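Local structure of aminopeptidase N family protein (Idiomarina loihiensis L2TR, 4FGM) at residues Y275-N280 with F305-T310. The protein binds zinc and probably acts as an M61-family aminopeptidase, releasing residues from the N-termini of peptides. Residues are numbered along the deposited sequence; the frame is centred on the assembly and turned at random.
Sequences YFHSWN and FYEGMT. With ZN (zinc ion), chain C; MAE (maleic acid), chain B.
His277 and Glu307 meet at the zinc ion, ring and carboxylate planes 79° apart: His277 NE2 binds the metal at 2.0 Å and Glu307 OE1 at 2.2 Å. His273 and maleic acid O2 complete this HExxH centre, whose third protein ligand, Glu307, comes from the break between helices 303-306 and 308-320, as in gluzincins. The imidazole is held in its rotation by ND1, which gives a nearly straight 2.8 Å hydrogen bond to Asn280 O in the ring plane. Over one face of this ring sits Thr310 CG2, 3.9 Å from the centroid (CH-pi); lying anti to the backbone N, it is 3.9 Å from Phe276 CD2. Thr310 OG1 donates to Tyr306 O from above the carbonyl plane and accepts a weak bond from Asn280 ND2 (3.2 Å). A glycine at Thr310 would probably uncover that imidazole face and deprive Asn280 ND2 of this acceptor. The Asn280 amide and Tyr306 ring planes are 49° apart; Asn280 OD1, buried without a polar partner, lies against Tyr306 CD1 (2.9 Å) and near Phe305 CE1. The later part of helix 262-277 and the turn after it join this break; Met405 of helix 401-413 packs on Phe276, Asn280 and Phe305, Gln211 of helix 197-215 on Phe276.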
loop_
_atom_site.group_PDB
_atom_site.type_symbol
_atom_site.label_atom_id
_atom_site.label_comp_id
_atom_site.label_asym_id
_atom_site.label_seq_id
_atom_site.Cartn_x
_atom_site.Cartn_y
_atom_site.Cartn_z
ATOM N N TYR A 275 9.545 4.005 -0.187
ATOM C CA TYR A 275 11.002 4.117 -0.164
ATOM C C TYR A 275 11.588 3.082 0.798
ATOM O O TYR A 275 12.528 2.361 0.459
ATOM C CB TYR A 275 11.409 5.525 0.280
ATOM C CG TYR A 275 12.839 5.911 -0.052
ATOM C CD1 TYR A 275 13.230 6.137 -1.374
ATOM C CD2 TYR A 275 13.789 6.095 0.960
ATOM C CE1 TYR A 275 14.523 6.541 -1.678
ATOM C CE2 TYR A 275 15.087 6.499 0.666
ATOM C CZ TYR A 275 15.447 6.724 -0.651
ATOM O OH TYR A 275 16.714 7.160 -0.946
ATOM N N PHE A 276 11.021 3.005 1.998
ATOM C CA PHE A 276 11.478 2.056 3.007
ATOM C C PHE A 276 11.415 0.635 2.454
ATOM O O PHE A 276 12.287 -0.206 2.729
ATOM C CB PHE A 276 10.586 2.136 4.246
ATOM C CG PHE A 276 11.155 1.444 5.453
ATOM C CD1 PHE A 276 12.151 2.056 6.213
ATOM C CD2 PHE A 276 10.724 0.173 5.816
ATOM C CE1 PHE A 276 12.705 1.417 7.318
ATOM C CE2 PHE A 276 11.273 -0.481 6.926
ATOM C CZ PHE A 276 12.269 0.143 7.677
ATOM N N HIS A 277 10.373 0.379 1.667
ATOM C CA HIS A 277 10.163 -0.932 1.050
ATOM C C HIS A 277 11.359 -1.315 0.164
ATOM O O HIS A 277 11.564 -2.507 -0.132
ATOM C CB HIS A 277 8.876 -0.947 0.211
ATOM C CG HIS A 277 7.663 -1.400 0.966
ATOM N ND1 HIS A 277 7.666 -2.496 1.808
ATOM C CD2 HIS A 277 6.391 -0.944 0.955
ATOM C CE1 HIS A 277 6.450 -2.695 2.277
ATOM N NE2 HIS A 277 5.657 -1.767 1.772
ATOM N N SER A 278 12.133 -0.318 -0.280
ATOM C CA SER A 278 13.303 -0.602 -1.119
ATOM C C SER A 278 14.197 -1.592 -0.381
ATOM O O SER A 278 14.831 -2.475 -0.992
ATOM C CB SER A 278 14.102 0.669 -1.382
ATOM O OG SER A 278 13.447 1.453 -2.358
ATOM N N TRP A 279 14.287 -1.414 0.934
ATOM C CA TRP A 279 15.108 -2.308 1.732
ATOM C C TRP A 279 14.210 -3.425 2.233
ATOM O O TRP A 279 14.526 -4.619 2.106
ATOM C CB TRP A 279 15.679 -1.576 2.938
ATOM C CG TRP A 279 16.750 -0.611 2.606
ATOM C CD1 TRP A 279 18.103 -0.845 2.602
ATOM C CD2 TRP A 279 16.577 0.762 2.254
ATOM N NE1 TRP A 279 18.786 0.312 2.277
ATOM C CE2 TRP A 279 17.874 1.312 2.062
ATOM C CE3 TRP A 279 15.453 1.586 2.089
ATOM C CZ2 TRP A 279 18.074 2.643 1.712
ATOM C CZ3 TRP A 279 15.646 2.914 1.743
ATOM C CH2 TRP A 279 16.952 3.435 1.561
ATOM N N ASN A 280 13.077 -3.032 2.791
ATOM C CA ASN A 280 12.149 -3.999 3.343
ATOM C C ASN A 280 11.113 -4.477 2.340
ATOM O O ASN A 280 10.186 -3.718 2.006
ATOM C CB ASN A 280 11.487 -3.340 4.550
ATOM C CG ASN A 280 10.927 -4.328 5.561
ATOM O OD1 ASN A 280 11.247 -5.513 5.536
ATOM N ND2 ASN A 280 10.097 -3.819 6.488
ATOM N N PHE A 305 5.676 -8.369 9.290
ATOM C CA PHE A 305 6.976 -7.737 9.368
ATOM C C PHE A 305 7.215 -6.840 8.154
ATOM O O PHE A 305 7.537 -5.653 8.290
ATOM C CB PHE A 305 8.066 -8.818 9.482
ATOM C CG PHE A 305 9.471 -8.280 9.421
ATOM C CD1 PHE A 305 10.117 -8.102 8.189
ATOM C CD2 PHE A 305 10.140 -7.923 10.589
ATOM C CE1 PHE A 305 11.411 -7.573 8.126
ATOM C CE2 PHE A 305 11.431 -7.393 10.542
ATOM C CZ PHE A 305 12.073 -7.217 9.306
ATOM N N TYR A 306 7.035 -7.401 6.966
ATOM C CA TYR A 306 7.262 -6.641 5.747
ATOM C C TYR A 306 6.301 -5.478 5.539
ATOM O O TYR A 306 6.655 -4.478 4.916
ATOM C CB TYR A 306 7.288 -7.599 4.555
ATOM C CG TYR A 306 8.571 -8.386 4.568
ATOM C CD1 TYR A 306 9.794 -7.745 4.341
ATOM C CD2 TYR A 306 8.590 -9.730 4.930
ATOM C CE1 TYR A 306 11.002 -8.421 4.485
ATOM C CE2 TYR A 306 9.796 -10.417 5.081
ATOM C CZ TYR A 306 10.999 -9.751 4.860
ATOM O OH TYR A 306 12.197 -10.395 5.050
ATOM N N GLU A 307 5.089 -5.596 6.064
ATOM C CA GLU A 307 4.142 -4.500 5.948
ATOM C C GLU A 307 4.060 -3.778 7.291
ATOM O O GLU A 307 4.006 -2.547 7.335
ATOM C CB GLU A 307 2.759 -5.004 5.525
ATOM C CG GLU A 307 2.661 -5.402 4.054
ATOM C CD GLU A 307 3.106 -4.295 3.110
ATOM O OE1 GLU A 307 3.302 -3.160 3.574
ATOM O OE2 GLU A 307 3.254 -4.560 1.902
ATOM N N GLY A 308 4.079 -4.551 8.380
ATOM C CA GLY A 308 3.999 -3.987 9.720
ATOM C C GLY A 308 5.092 -2.997 10.085
ATOM O O GLY A 308 4.788 -1.861 10.469
HETATM N N MSE A 309 6.357 -3.416 9.975
HETATM C CA MSE A 309 7.484 -2.542 10.301
HETATM C C MSE A 309 7.414 -1.271 9.459
HETATM O O MSE A 309 7.608 -0.156 9.965
HETATM C CB MSE A 309 8.826 -3.244 10.026
HETATM C CG MSE A 309 9.037 -4.585 10.733
HETATM SE SE MSE A 309 8.946 -4.537 12.690
HETATM C CE MSE A 309 7.282 -5.482 12.928
ATOM N N THR A 310 7.136 -1.452 8.171
ATOM C CA THR A 310 7.042 -0.332 7.240
ATOM C C THR A 310 5.906 0.615 7.639
ATOM O O THR A 310 6.019 1.834 7.496
ATOM C CB THR A 310 6.790 -0.833 5.810
ATOM O OG1 THR A 310 7.696 -1.907 5.518
ATOM C CG2 THR A 310 6.990 0.305 4.802
HETATM ZN ZN ZN C . 3.683 -1.627 2.045
HETATM C C1 MAE B . 1.842 -1.664 0.101
HETATM O O1 MAE B . 1.734 -2.781 0.717
HETATM O O2 MAE B . 2.990 -1.191 -0.064
HETATM C C2 MAE B . 0.604 -1.039 -0.415
HETATM C C3 MAE B . -0.194 -1.366 -1.429
HETATM C C4 MAE B . -0.033 -2.500 -2.333
HETATM O O3 MAE B . 0.904 -3.321 -2.322
HETATM O O4 MAE B . -0.968 -2.639 -3.149
#